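Local structure of protein translation elongation factor 1A (3WND) at residues L77-N82 with I267-I272; L81-I86 with F196-F201; K206-L211 with K260-K265; V214-S219 with S347-F352; K222-I227 with D233-S238. The protein belongs to the SelB/EF-Tu/aIF2 gamma-like translation factors, binds cysteinyl-tRNA(Cys) in its GTP-bound form and probably serves as an elongation factor. One frame throughout, in Å; residues are numbered along the deposited sequence.

Contact 1 (L77-N82 with I267-I272); sequences LITALN and IERGFI
Thr-79 OG1 has two partners: its hydroxyl bonds to the carbonyl O of Lys-75, one turn back in its own helix, while Arg-269 NH1 reaches it across the contact in a weak hydrogen bond of 3.3 Å, bent to 141° at the hydrogen. The methyl does as much of the touching. Thr-79 CG2 stands over one face of the Arg-269 guanidinium, 3.4 Å from NH1 and 3.8 Å from CZ, because chi1 of -59° places OG1 beside the backbone N and leaves CG2 pointing out of the helix. Arg-269 comes from the opposite direction, its chain extended as far as CD and then bent at chi3 (-62°), which swings the guanidinium across the threonine.

Helix 74-83 belongs to the GTPase domain and follows strand 61-66, a position consistent with the switch II helix of translational GTPases; residues 267-272 are a loop of the following beta-barrel domain. The loop makes a type II turn from Glu-268 to Phe-271, closed by Phe-271 N to Glu-268 O at 3.1 Å, and Gly-270 takes the positive phi that this turn needs. Arg-269 occupies the second position of the turn. The arginine's stronger partners lie outside the helix: NH1 forms a salt bridge with Asp-49 and NE bonds to Asp-198 O, with a further weak bond from NH2 to Ser-48 OG.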
# COMPACT_ATOMS: atom_id res chain seq x y z
N LEU A 77 -4.75 5.99 1.96
CA LEU A 77 -4.40 5.44 0.65
C LEU A 77 -3.00 4.81 0.64
O LEU A 77 -2.79 3.72 0.11
CB LEU A 77 -4.44 6.57 -0.39
CG LEU A 77 -4.04 6.21 -1.84
CD1 LEU A 77 -5.06 5.30 -2.48
CD2 LEU A 77 -3.88 7.52 -2.62
N ILE A 78 -2.02 5.54 1.17
CA ILE A 78 -0.64 5.09 1.04
C ILE A 78 -0.42 3.87 1.91
O ILE A 78 0.32 2.99 1.55
CB ILE A 78 0.36 6.22 1.28
CG1 ILE A 78 0.12 7.40 0.30
CG2 ILE A 78 1.80 5.60 1.27
CD1 ILE A 78 0.14 6.94 -1.17
N THR A 79 -1.06 3.80 3.09
CA THR A 79 -0.97 2.55 3.90
C THR A 79 -1.56 1.38 3.13
O THR A 79 -0.92 0.32 3.08
CB THR A 79 -1.71 2.74 5.25
OG1 THR A 79 -1.13 3.83 5.99
CG2 THR A 79 -1.69 1.45 6.08
N ALA A 80 -2.77 1.53 2.54
CA ALA A 80 -3.37 0.44 1.81
C ALA A 80 -2.44 -0.01 0.69
O ALA A 80 -2.26 -1.19 0.48
CB ALA A 80 -4.67 0.92 1.18
N LEU A 81 -1.87 0.98 0.00
CA LEU A 81 -0.97 0.63 -1.09
C LEU A 81 0.31 -0.07 -0.65
O LEU A 81 0.74 -1.00 -1.30
CB LEU A 81 -0.64 1.81 -2.01
CG LEU A 81 -1.87 2.30 -2.83
CD1 LEU A 81 -1.61 3.55 -3.63
CD2 LEU A 81 -2.48 1.17 -3.77
N ASN A 82 0.97 0.44 0.38
CA ASN A 82 2.24 -0.15 0.78
C ASN A 82 2.12 -1.43 1.58
O ASN A 82 3.16 -2.01 1.91
CB ASN A 82 3.07 0.93 1.59
CG ASN A 82 3.87 1.93 0.63
OD1 ASN A 82 4.03 1.64 -0.59
ND2 ASN A 82 4.44 3.05 1.19
N ILE A 267 4.34 0.76 20.18
CA ILE A 267 4.42 0.44 18.74
C ILE A 267 3.41 1.29 18.00
O ILE A 267 2.23 1.31 18.40
CB ILE A 267 4.16 -1.08 18.49
CG1 ILE A 267 5.20 -1.88 19.35
CG2 ILE A 267 4.24 -1.37 17.01
CD1 ILE A 267 5.13 -3.41 19.06
N GLU A 268 3.82 1.82 16.84
CA GLU A 268 2.86 2.52 15.93
C GLU A 268 2.87 1.86 14.53
O GLU A 268 3.85 1.13 14.15
CB GLU A 268 3.32 4.02 15.82
CG GLU A 268 3.30 4.81 17.13
CD GLU A 268 1.89 4.89 17.81
OE1 GLU A 268 0.82 4.89 17.11
OE2 GLU A 268 1.84 5.06 19.02
N ARG A 269 1.77 2.03 13.79
CA ARG A 269 1.84 1.72 12.39
C ARG A 269 3.13 2.33 11.74
O ARG A 269 3.43 3.50 11.96
CB ARG A 269 0.62 2.28 11.64
CG ARG A 269 0.70 2.09 10.12
CD ARG A 269 -0.49 2.69 9.39
NE ARG A 269 -1.65 1.98 9.87
CZ ARG A 269 -2.89 2.36 9.55
NH1 ARG A 269 -3.07 3.32 8.62
NH2 ARG A 269 -3.90 1.70 10.05
N GLY A 270 3.88 1.55 10.97
CA GLY A 270 5.07 2.13 10.41
C GLY A 270 6.35 1.52 11.00
O GLY A 270 7.43 1.62 10.39
N PHE A 271 6.23 0.90 12.16
CA PHE A 271 7.37 0.23 12.75
C PHE A 271 7.70 -0.98 11.93
O PHE A 271 6.81 -1.54 11.23
CB PHE A 271 7.00 -0.18 14.22
CG PHE A 271 7.18 0.97 15.22
CD1 PHE A 271 6.87 2.29 14.87
CD2 PHE A 271 7.62 0.69 16.51
CE1 PHE A 271 7.03 3.33 15.84
CE2 PHE A 271 7.76 1.73 17.43
CZ PHE A 271 7.50 3.02 17.13
N ILE A 272 8.92 -1.44 12.01
CA ILE A 272 9.40 -2.53 11.19
C ILE A 272 10.08 -3.56 12.10
O ILE A 272 10.88 -3.21 13.01
CB ILE A 272 10.51 -2.02 10.21
CG1 ILE A 272 9.88 -0.98 9.22
CG2 ILE A 272 11.05 -3.19 9.38
CD1 ILE A 272 10.95 -0.25 8.38

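Contact 2 (L81-I86 with F196-F201); sequences LNISDI and FIDHAF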
# COMPACT_ATOMS: atom_id res chain seq x y z
N LEU A 81 -1.87 0.98 0.00
CA LEU A 81 -0.97 0.63 -1.09
C LEU A 81 0.31 -0.07 -0.65
O LEU A 81 0.74 -1.00 -1.30
CB LEU A 81 -0.64 1.81 -2.01
CG LEU A 81 -1.87 2.30 -2.83
CD1 LEU A 81 -1.61 3.55 -3.63
CD2 LEU A 81 -2.48 1.17 -3.77
N ASN A 82 0.97 0.44 0.38
CA ASN A 82 2.24 -0.15 0.78
C ASN A 82 2.12 -1.43 1.58
O ASN A 82 3.16 -2.01 1.91
CB ASN A 82 3.07 0.93 1.59
CG ASN A 82 3.87 1.93 0.63
OD1 ASN A 82 4.03 1.64 -0.59
ND2 ASN A 82 4.44 3.05 1.19
N ILE A 83 0.90 -1.90 1.86
CA ILE A 83 0.72 -3.29 2.39
C ILE A 83 0.18 -4.24 1.37
O ILE A 83 0.06 -5.41 1.64
CB ILE A 83 -0.17 -3.28 3.70
CG1 ILE A 83 -1.60 -3.04 3.41
CG2 ILE A 83 0.47 -2.41 4.78
CD1 ILE A 83 -2.43 -2.97 4.74
N SER A 84 -0.15 -3.71 0.19
CA SER A 84 -0.75 -4.52 -0.83
C SER A 84 0.17 -4.78 -2.00
O SER A 84 1.15 -4.03 -2.24
CB SER A 84 -2.05 -3.85 -1.31
OG SER A 84 -2.96 -3.72 -0.23
N ASP A 85 -0.16 -5.81 -2.80
CA ASP A 85 0.61 -6.04 -4.02
C ASP A 85 -0.18 -5.78 -5.28
O ASP A 85 0.43 -5.71 -6.35
CB ASP A 85 1.15 -7.50 -4.06
CG ASP A 85 2.30 -7.69 -3.02
OD1 ASP A 85 3.23 -6.84 -2.92
OD2 ASP A 85 2.23 -8.67 -2.34
N ILE A 86 -1.51 -5.68 -5.15
CA ILE A 86 -2.38 -5.48 -6.33
C ILE A 86 -3.28 -4.30 -5.98
O ILE A 86 -3.76 -4.26 -4.85
CB ILE A 86 -3.33 -6.70 -6.51
CG1 ILE A 86 -2.50 -7.97 -6.82
CG2 ILE A 86 -4.30 -6.43 -7.68
CD1 ILE A 86 -3.30 -9.28 -6.83
N PHE A 196 6.45 -5.22 8.00
CA PHE A 196 5.91 -3.85 8.28
C PHE A 196 4.64 -4.01 9.09
O PHE A 196 3.84 -4.84 8.81
CB PHE A 196 5.50 -3.16 6.96
CG PHE A 196 6.64 -2.58 6.14
CD1 PHE A 196 7.99 -2.77 6.53
CD2 PHE A 196 6.35 -1.87 4.99
CE1 PHE A 196 9.03 -2.27 5.72
CE2 PHE A 196 7.41 -1.37 4.20
CZ PHE A 196 8.70 -1.58 4.56
N ILE A 197 4.54 -3.29 10.19
CA ILE A 197 3.44 -3.35 11.06
C ILE A 197 2.37 -2.32 10.77
O ILE A 197 2.69 -1.16 10.62
CB ILE A 197 3.96 -3.08 12.51
CG1 ILE A 197 4.91 -4.26 12.97
CG2 ILE A 197 2.77 -2.86 13.44
CD1 ILE A 197 5.71 -3.89 14.21
N ASP A 198 1.11 -2.76 10.60
CA ASP A 198 0.09 -1.75 10.30
C ASP A 198 -0.82 -1.50 11.51
O ASP A 198 -1.52 -0.45 11.58
CB ASP A 198 -0.76 -2.06 9.02
CG ASP A 198 -1.21 -3.46 8.94
OD1 ASP A 198 -2.07 -3.88 9.72
OD2 ASP A 198 -0.77 -4.14 8.02
N HIS A 199 -0.83 -2.46 12.47
CA HIS A 199 -1.67 -2.27 13.69
C HIS A 199 -0.93 -2.98 14.81
O HIS A 199 -0.24 -3.97 14.63
CB HIS A 199 -3.06 -2.91 13.55
CG HIS A 199 -3.91 -2.27 12.55
ND1 HIS A 199 -3.81 -2.59 11.18
CD2 HIS A 199 -4.91 -1.25 12.66
CE1 HIS A 199 -4.74 -1.82 10.47
NE2 HIS A 199 -5.43 -1.03 11.39
N ALA A 200 -1.12 -2.49 16.03
CA ALA A 200 -0.54 -3.10 17.24
C ALA A 200 -1.62 -2.94 18.34
O ALA A 200 -2.13 -1.82 18.57
CB ALA A 200 0.75 -2.34 17.69
N PHE A 201 -1.82 -3.99 19.11
CA PHE A 201 -2.68 -3.92 20.26
C PHE A 201 -2.39 -4.95 21.30
O PHE A 201 -1.63 -5.93 21.06
CB PHE A 201 -4.14 -4.01 19.87
CG PHE A 201 -4.41 -5.04 18.85
CD1 PHE A 201 -4.65 -6.39 19.21
CD2 PHE A 201 -4.37 -4.70 17.45
CE1 PHE A 201 -4.90 -7.36 18.21
CE2 PHE A 201 -4.62 -5.64 16.49
CZ PHE A 201 -4.87 -6.99 16.86
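Ile-83 and Asp-198 meet at roughly a right angle, the isoleucine presenting two methyls to one carboxylate oxygen. CD1 and CG2 of Ile-83 each lie 3.9 Å from Asp-198 OD2, a forked van der Waals approach made possible by chi1 of 74°, which tucks CG1 between the backbone N and the carbonyl carbon and turns CG2 to the same partner. The aspartate is fixed by other bonds. OD2 is in a salt bridge with Arg-254, and OD1 accepts His-199 ND1 at 2.6 Å with an angle of 159°; the donor arrives on the anti side of the oxygen, 18° out of the carboxylate plane, and OD1 lies near the plane of the imidazole. With His-199 NE2 bonded in turn to Ser-48 OG, the ring has little freedom to turn.

Phe-196 makes the second, looser touch. Its CD2 lies 4.4 Å from Asn-82 O, which meets the ring obliquely; the same carbonyl accepts a hydrogen bond from Lys-215 NZ, so its polarity is already met.

Asp-198 and His-199 together face Leu-211 in a classic beta bulge, where the strand turns a corner, and there the CB of the aspartate points toward the helix. The end of helix 74-83, backed by strand 21-28 of the GTPase domain, thus rests on strand 194-203 of the barrel, which pairs with strands 207-216 and 272-274, with Leu-308 also touching Asn-82 and Ile-83.

Contact 3 (K206-L211 with K260-K265); sequences KGCVVL and KNVQAK
Cys-208 reaches from its strand into the loop 260-265 and makes nearly the whole contact. Its CB comes first, 3.2 Å from Val-262 O, so the carbonyl meets the carbon at the root of the side chain. From there SG runs anti to the backbone N (chi1 -179°), a turn that takes the sulfur onward along the loop. Cys-208 SG stays 3.6 Å from the same Val-262 O and settles 3.7 Å from Ala-264 N, bridging two successive peptide groups. Two methyls also touch Cys-208 SG, Val-262 CG1 at 4.1 Å and Ala-264 CB at 4.2 Å. These are apolar and van der Waals contacts, the buried sulfur filling the bend of the loop before a short 3-10 segment begins at Ala-264.

The preceding Gly-207, with positive phi, forms with Lys-206 a classic beta bulge opposite Val-203 in the hairpin of strands 194-203 and 207-216. Strand 207-216 lies between 194-203 and 254-260 in the antiparallel barrel, and Cys-208 is bonded through its backbone to Leu-259. The loop that leaves 254-260 folds back over the start of the strand, while Ile-267 packs on both Cys-208 and Val-262, and Ile-234 of strand 232-241 supports the valine.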
# COMPACT_ATOMS: atom_id res chain seq x y z
N LYS A 206 -2.60 -12.84 25.77
CA LYS A 206 -1.67 -13.02 24.63
C LYS A 206 -0.56 -11.94 24.74
O LYS A 206 0.62 -12.20 24.39
CB LYS A 206 -2.42 -12.96 23.27
CG LYS A 206 -3.05 -14.28 22.71
CD LYS A 206 -3.57 -14.18 21.23
CE LYS A 206 -2.48 -14.46 20.15
NZ LYS A 206 -2.77 -14.28 18.68
N GLY A 207 -0.95 -10.77 25.26
CA GLY A 207 -0.10 -9.59 25.40
C GLY A 207 0.06 -8.94 24.03
O GLY A 207 -0.96 -8.85 23.27
N CYS A 208 1.30 -8.50 23.71
CA CYS A 208 1.52 -7.62 22.55
C CYS A 208 1.30 -8.43 21.23
O CYS A 208 2.02 -9.42 20.98
CB CYS A 208 2.94 -7.07 22.55
SG CYS A 208 3.29 -5.93 21.14
N VAL A 209 0.34 -7.97 20.42
CA VAL A 209 0.09 -8.52 19.09
C VAL A 209 0.27 -7.40 18.03
O VAL A 209 -0.18 -6.24 18.21
CB VAL A 209 -1.31 -9.17 19.01
CG1 VAL A 209 -1.66 -9.57 17.53
CG2 VAL A 209 -1.35 -10.36 19.97
N VAL A 210 0.95 -7.73 16.91
CA VAL A 210 1.03 -6.75 15.83
C VAL A 210 0.46 -7.45 14.60
O VAL A 210 0.57 -8.66 14.47
CB VAL A 210 2.47 -6.28 15.56
CG1 VAL A 210 3.01 -5.50 16.77
CG2 VAL A 210 3.34 -7.44 15.10
N LEU A 211 -0.15 -6.66 13.74
CA LEU A 211 -0.64 -7.16 12.42
C LEU A 211 0.21 -6.41 11.42
O LEU A 211 0.53 -5.18 11.54
CB LEU A 211 -2.09 -6.81 12.19
CG LEU A 211 -3.03 -7.08 13.39
CD1 LEU A 211 -4.44 -6.70 13.01
CD2 LEU A 211 -2.95 -8.52 13.83
N LYS A 260 7.28 -10.88 22.26
CA LYS A 260 7.90 -10.75 23.61
C LYS A 260 8.91 -9.58 23.67
O LYS A 260 9.70 -9.31 22.68
CB LYS A 260 8.58 -12.09 24.08
CG LYS A 260 8.93 -12.12 25.60
CD LYS A 260 9.79 -13.31 26.06
CE LYS A 260 9.20 -14.66 25.68
NZ LYS A 260 10.16 -15.76 26.00
N ASN A 261 8.88 -8.87 24.79
CA ASN A 261 9.83 -7.81 25.14
C ASN A 261 9.45 -6.45 24.64
O ASN A 261 10.27 -5.49 24.62
CB ASN A 261 11.30 -8.17 24.78
CG ASN A 261 12.29 -7.41 25.63
OD1 ASN A 261 12.16 -7.31 26.86
ND2 ASN A 261 13.34 -6.91 24.98
N VAL A 262 8.21 -6.32 24.18
CA VAL A 262 7.76 -4.96 23.76
C VAL A 262 6.26 -4.78 24.05
O VAL A 262 5.47 -5.75 24.01
CB VAL A 262 8.14 -4.66 22.29
CG1 VAL A 262 7.36 -5.59 21.33
CG2 VAL A 262 7.86 -3.22 21.92
N GLN A 263 5.87 -3.57 24.41
CA GLN A 263 4.48 -3.33 24.77
C GLN A 263 3.76 -2.66 23.56
O GLN A 263 4.34 -1.86 22.81
CB GLN A 263 4.41 -2.39 26.00
CG GLN A 263 4.91 -3.00 27.32
CD GLN A 263 4.89 -1.96 28.43
OE1 GLN A 263 5.93 -1.37 28.76
NE2 GLN A 263 3.73 -1.64 28.89
N ALA A 264 2.52 -3.07 23.31
CA ALA A 264 1.75 -2.52 22.15
C ALA A 264 1.70 -0.98 22.25
O ALA A 264 1.80 -0.28 21.28
CB ALA A 264 0.37 -3.10 22.09
N LYS A 265 1.62 -0.45 23.48
CA LYS A 265 1.53 1.03 23.60
C LYS A 265 2.81 1.75 23.01
O LYS A 265 2.82 2.95 22.73
CB LYS A 265 1.39 1.45 25.10
CG LYS A 265 2.65 1.20 25.93
CD LYS A 265 2.57 1.78 27.34
CE LYS A 265 3.91 1.53 28.01
NZ LYS A 265 4.87 2.63 27.76

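Contact 4 (V214-S219 with S347-F352); sequences VKQGIS and SKQDRF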
# COMPACT_ATOMS: atom_id res chain seq x y z
N VAL A 214 4.74 -9.50 5.71
CA VAL A 214 6.18 -9.76 5.49
C VAL A 214 6.53 -9.18 4.07
O VAL A 214 5.94 -9.59 3.07
CB VAL A 214 6.44 -11.26 5.47
CG1 VAL A 214 7.95 -11.58 5.27
CG2 VAL A 214 5.94 -11.91 6.80
N LYS A 215 7.44 -8.19 4.09
CA LYS A 215 7.82 -7.47 2.88
C LYS A 215 8.87 -8.26 2.08
O LYS A 215 8.89 -8.17 0.87
CB LYS A 215 8.30 -6.08 3.20
CG LYS A 215 7.24 -5.16 3.84
CD LYS A 215 6.04 -4.80 2.91
CE LYS A 215 6.42 -3.98 1.66
NZ LYS A 215 5.29 -3.40 0.80
N GLN A 216 9.74 -8.97 2.78
CA GLN A 216 10.78 -9.77 2.16
C GLN A 216 11.23 -10.83 3.18
O GLN A 216 11.00 -10.65 4.42
CB GLN A 216 11.96 -8.89 1.64
CG GLN A 216 12.67 -8.19 2.79
CD GLN A 216 13.85 -7.38 2.31
OE1 GLN A 216 13.68 -6.47 1.51
NE2 GLN A 216 15.05 -7.71 2.83
N GLY A 217 11.92 -11.86 2.67
CA GLY A 217 12.46 -12.91 3.49
C GLY A 217 11.35 -13.87 3.93
O GLY A 217 10.24 -13.89 3.41
N ILE A 218 11.71 -14.67 4.92
CA ILE A 218 10.75 -15.59 5.56
C ILE A 218 10.89 -15.36 7.05
O ILE A 218 11.96 -15.58 7.62
CB ILE A 218 11.00 -17.08 5.24
CG1 ILE A 218 11.01 -17.30 3.73
CG2 ILE A 218 9.93 -17.96 5.95
CD1 ILE A 218 11.21 -18.74 3.28
N SER A 219 9.80 -14.89 7.70
CA SER A 219 9.85 -14.68 9.15
C SER A 219 9.52 -16.02 9.81
O SER A 219 8.70 -16.77 9.33
CB SER A 219 8.82 -13.59 9.55
OG SER A 219 8.79 -13.42 10.92
N SER A 347 14.96 1.18 5.06
CA SER A 347 16.14 0.67 4.37
C SER A 347 16.18 1.42 3.00
O SER A 347 15.17 2.01 2.57
CB SER A 347 16.05 -0.89 4.21
OG SER A 347 16.33 -1.43 5.51
N LYS A 348 17.28 1.30 2.29
CA LYS A 348 17.47 2.12 1.07
C LYS A 348 16.53 1.66 -0.05
O LYS A 348 16.27 2.44 -0.96
CB LYS A 348 18.92 2.09 0.62
CG LYS A 348 19.74 2.82 1.64
CD LYS A 348 20.98 3.45 1.07
CE LYS A 348 21.50 4.37 2.16
NZ LYS A 348 21.94 5.71 1.65
N GLN A 349 16.03 0.44 0.03
CA GLN A 349 15.11 -0.05 -0.98
C GLN A 349 13.72 0.62 -0.86
O GLN A 349 12.84 0.40 -1.65
CB GLN A 349 14.95 -1.60 -0.96
CG GLN A 349 14.33 -2.20 0.34
CD GLN A 349 15.41 -2.66 1.25
OE1 GLN A 349 16.46 -2.04 1.29
NE2 GLN A 349 15.17 -3.71 2.03
N ASP A 350 13.48 1.30 0.24
CA ASP A 350 12.13 1.82 0.51
C ASP A 350 11.91 3.12 -0.23
O ASP A 350 12.68 4.06 -0.12
CB ASP A 350 11.88 2.08 2.01
CG ASP A 350 11.83 0.84 2.84
OD1 ASP A 350 11.52 -0.23 2.37
OD2 ASP A 350 12.09 0.99 4.04
N ARG A 351 10.85 3.13 -1.07
CA ARG A 351 10.52 4.32 -1.86
C ARG A 351 9.87 5.35 -0.90
O ARG A 351 8.95 5.03 -0.11
CB ARG A 351 9.61 4.01 -3.07
CG ARG A 351 9.33 5.23 -3.89
CD ARG A 351 8.31 4.93 -5.00
NE ARG A 351 8.84 3.88 -5.83
CZ ARG A 351 9.17 3.93 -7.12
NH1 ARG A 351 8.93 4.97 -7.88
NH2 ARG A 351 9.73 2.85 -7.68
N PHE A 352 10.35 6.58 -0.97
CA PHE A 352 9.73 7.69 -0.21
C PHE A 352 8.76 8.42 -1.20
O PHE A 352 9.05 8.61 -2.36
CB PHE A 352 10.78 8.73 0.16
CG PHE A 352 11.68 8.31 1.32
CD1 PHE A 352 11.53 8.90 2.56
CD2 PHE A 352 12.72 7.37 1.12
CE1 PHE A 352 12.40 8.57 3.61
CE2 PHE A 352 13.52 6.98 2.18
CZ PHE A 352 13.40 7.63 3.43
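A type I turn from Ser-347 to Asp-350 faces the end of strand 207-216, the backbones standing well apart, with 11.1 Å between Gln-216 CA and Gln-349 CA. Two glutamines span the distance from opposite directions. Gln-349 NE2 donates to Gln-216 OE1 at 3.2 Å, a weak bond with an angle of 134°, and the two amide planes lie within 13° of each other. Gln-216 extends straight beyond CG, whereas Gln-349 folds at chi2 (-96°), which brings its amide back toward the strand. The other end of the Gln-216 amide has a partner too: NE2 bonds to Pro-192 O, which fixes its rotation and offers OE1 to the turn.

The turn is braced by Asp-350, whose OD2 accepts Ser-347 N at 3.1 Å from above the carboxylate plane and also pairs with Arg-194. That arginine lies opposite Lys-215 and Gln-216, a classic beta bulge. A leucine in place of Gln-216 would probably leave both Pro-192 O and the Gln-349 amide without their partner here.

Between segments 214-219 and 347-352, then, the one bond is a weak, uncharged amide pair at the surface, with the Arg-194 to Asp-350 ion pair beside it likely to carry more of the attraction.

Contact 5 (K222-I227 with D233-S238); sequences KDKTKI and DIEIRS
A beta hairpin of the barrel domain, strands 224-228 and 232-241, pairs Thr-225 with Ile-234 as its central hydrogen-bonded pair. Thr-225 N donates to Ile-234 O at 3.0 Å, and Ile-234 N returns a bond of 2.8 Å to Thr-225 O; a water that also bonds to Asp-233 OD1 donates to the same oxygen. Farther along, Ile-236 N bonds to Asp-223 O, and Lys-222, bent at chi2 and chi4, curls its NZ to Arg-237 O at 3.0 Å.

The two faces differ. On the one bearing Thr-225 and Ile-234, these side chains lie side by side, CG2 of the threonine 4.1 Å from CG1 of the isoleucine, while Ile-234 CG2 meets Ile-227 CG2 at 3.6 Å, the side chains crossing at about a right angle. An alanine at Ile-234 would probably open a gap beside Ile-227 and Val-262. On the other face Lys-224 NZ approaches Glu-235 OE1 at 3.5 Å, a long salt bridge to an oxygen that Lys-260 NZ also holds.

Two lysines gathered on one carboxylate oxygen would favour its charged form, so the outer face is likely tied by electrostatics open to competition from solvent, and the inner one by apolar packing.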
# COMPACT_ATOMS: atom_id res chain seq x y z
N LYS A 222 9.59 -17.92 16.77
CA LYS A 222 10.71 -17.98 17.68
C LYS A 222 11.93 -17.17 17.24
O LYS A 222 12.94 -17.15 17.93
CB LYS A 222 11.06 -19.40 18.14
CG LYS A 222 9.78 -20.18 18.55
CD LYS A 222 9.06 -19.34 19.69
CE LYS A 222 8.08 -20.19 20.48
NZ LYS A 222 6.99 -20.47 19.61
N ASP A 223 11.85 -16.45 16.10
CA ASP A 223 12.97 -15.60 15.74
C ASP A 223 13.28 -14.56 16.83
O ASP A 223 12.41 -14.03 17.47
CB ASP A 223 12.63 -14.78 14.46
CG ASP A 223 12.98 -15.56 13.17
OD1 ASP A 223 13.64 -16.63 13.22
OD2 ASP A 223 12.56 -14.99 12.13
N LYS A 224 14.56 -14.38 17.05
CA LYS A 224 14.98 -13.30 17.89
C LYS A 224 15.48 -12.23 16.94
O LYS A 224 16.39 -12.47 16.14
CB LYS A 224 16.11 -13.83 18.79
CG LYS A 224 15.62 -14.95 19.78
CD LYS A 224 16.68 -15.21 20.88
CE LYS A 224 16.22 -14.64 22.24
NZ LYS A 224 14.87 -15.14 22.67
N THR A 225 14.87 -11.04 17.01
CA THR A 225 15.15 -10.03 15.98
C THR A 225 14.94 -8.74 16.65
O THR A 225 15.09 -8.68 17.90
CB THR A 225 14.28 -10.31 14.73
OG1 THR A 225 14.59 -9.40 13.68
CG2 THR A 225 12.77 -10.35 15.04
N LYS A 226 14.66 -7.66 15.89
CA LYS A 226 14.52 -6.31 16.50
C LYS A 226 13.29 -5.57 15.97
O LYS A 226 12.71 -6.01 14.98
CB LYS A 226 15.72 -5.43 16.23
CG LYS A 226 17.03 -5.90 16.95
CD LYS A 226 18.13 -4.81 16.76
CE LYS A 226 19.41 -5.13 17.55
NZ LYS A 226 20.22 -3.87 17.61
N ILE A 227 12.90 -4.50 16.66
CA ILE A 227 11.86 -3.65 16.14
C ILE A 227 12.43 -2.24 16.05
O ILE A 227 13.07 -1.78 17.05
CB ILE A 227 10.56 -3.76 16.96
CG1 ILE A 227 9.37 -3.00 16.28
CG2 ILE A 227 10.79 -3.37 18.44
CD1 ILE A 227 8.05 -3.45 16.89
N ASP A 233 15.54 -5.32 21.05
CA ASP A 233 15.44 -6.75 20.80
C ASP A 233 14.06 -7.36 21.14
O ASP A 233 13.45 -6.98 22.14
CB ASP A 233 16.44 -7.45 21.68
CG ASP A 233 17.87 -7.04 21.36
OD1 ASP A 233 18.23 -7.14 20.16
OD2 ASP A 233 18.58 -6.62 22.25
N ILE A 234 13.52 -8.23 20.23
CA ILE A 234 12.21 -8.81 20.48
C ILE A 234 12.28 -10.26 20.09
O ILE A 234 13.26 -10.66 19.47
CB ILE A 234 11.06 -8.05 19.72
CG1 ILE A 234 11.33 -8.09 18.19
CG2 ILE A 234 10.95 -6.58 20.13
CD1 ILE A 234 10.09 -7.79 17.32
N GLU A 235 11.31 -11.05 20.58
CA GLU A 235 11.22 -12.44 20.08
C GLU A 235 9.85 -12.58 19.54
O GLU A 235 8.88 -12.11 20.18
CB GLU A 235 11.43 -13.48 21.27
CG GLU A 235 11.19 -14.96 20.85
CD GLU A 235 11.16 -15.88 22.06
OE1 GLU A 235 11.41 -15.42 23.21
OE2 GLU A 235 10.80 -17.05 21.85
N ILE A 236 9.75 -13.30 18.41
CA ILE A 236 8.45 -13.67 17.88
C ILE A 236 7.92 -14.91 18.59
O ILE A 236 8.47 -16.02 18.42
CB ILE A 236 8.57 -13.92 16.40
CG1 ILE A 236 9.04 -12.59 15.73
CG2 ILE A 236 7.19 -14.41 15.85
CD1 ILE A 236 9.13 -12.69 14.20
N ARG A 237 6.91 -14.73 19.45
CA ARG A 237 6.35 -15.86 20.20
C ARG A 237 5.40 -16.76 19.39
O ARG A 237 5.26 -17.96 19.70
CB ARG A 237 5.59 -15.35 21.42
CG ARG A 237 6.38 -14.71 22.52
CD ARG A 237 5.58 -14.30 23.74
NE ARG A 237 4.70 -13.18 23.45
CZ ARG A 237 4.05 -12.47 24.37
NH1 ARG A 237 4.17 -12.79 25.60
NH2 ARG A 237 3.26 -11.46 23.97
N SER A 238 4.66 -16.19 18.39
CA SER A 238 3.85 -17.06 17.49
C SER A 238 3.52 -16.17 16.31
O SER A 238 3.62 -14.95 16.38
CB SER A 238 2.53 -17.54 18.14
OG SER A 238 1.80 -16.39 18.56
O HOH W 1 13.15 -17.76 20.42
O HOH W 2 17.32 -9.74 18.95

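How the contacts relate
Contacts 1 and 2, whose centres are about 5 Å apart, both start from helix 74-83 and form one seam between the GTPase domain and the barrel. Contacts 3 and 5, centres about 11 Å apart, lie within the barrel, their centres about 17 to 20 Å from those of contacts 1 and 2, and share its antiparallel sheet. Contact 4 leaves the far end of strand 207-216, the strand used by contact 3, for the C-terminal beta domain. Along the chain, contact 2 closes before contacts 3, 4 and 5 open; contacts 3 and 5 are nested inside the loop closed by contact 1, which contact 4 crosses. The barrel thus sits between its two neighbours, and Lys-215 NZ, bonded to Asn-82 O at 2.8 Å, ties contact 4 to the seam.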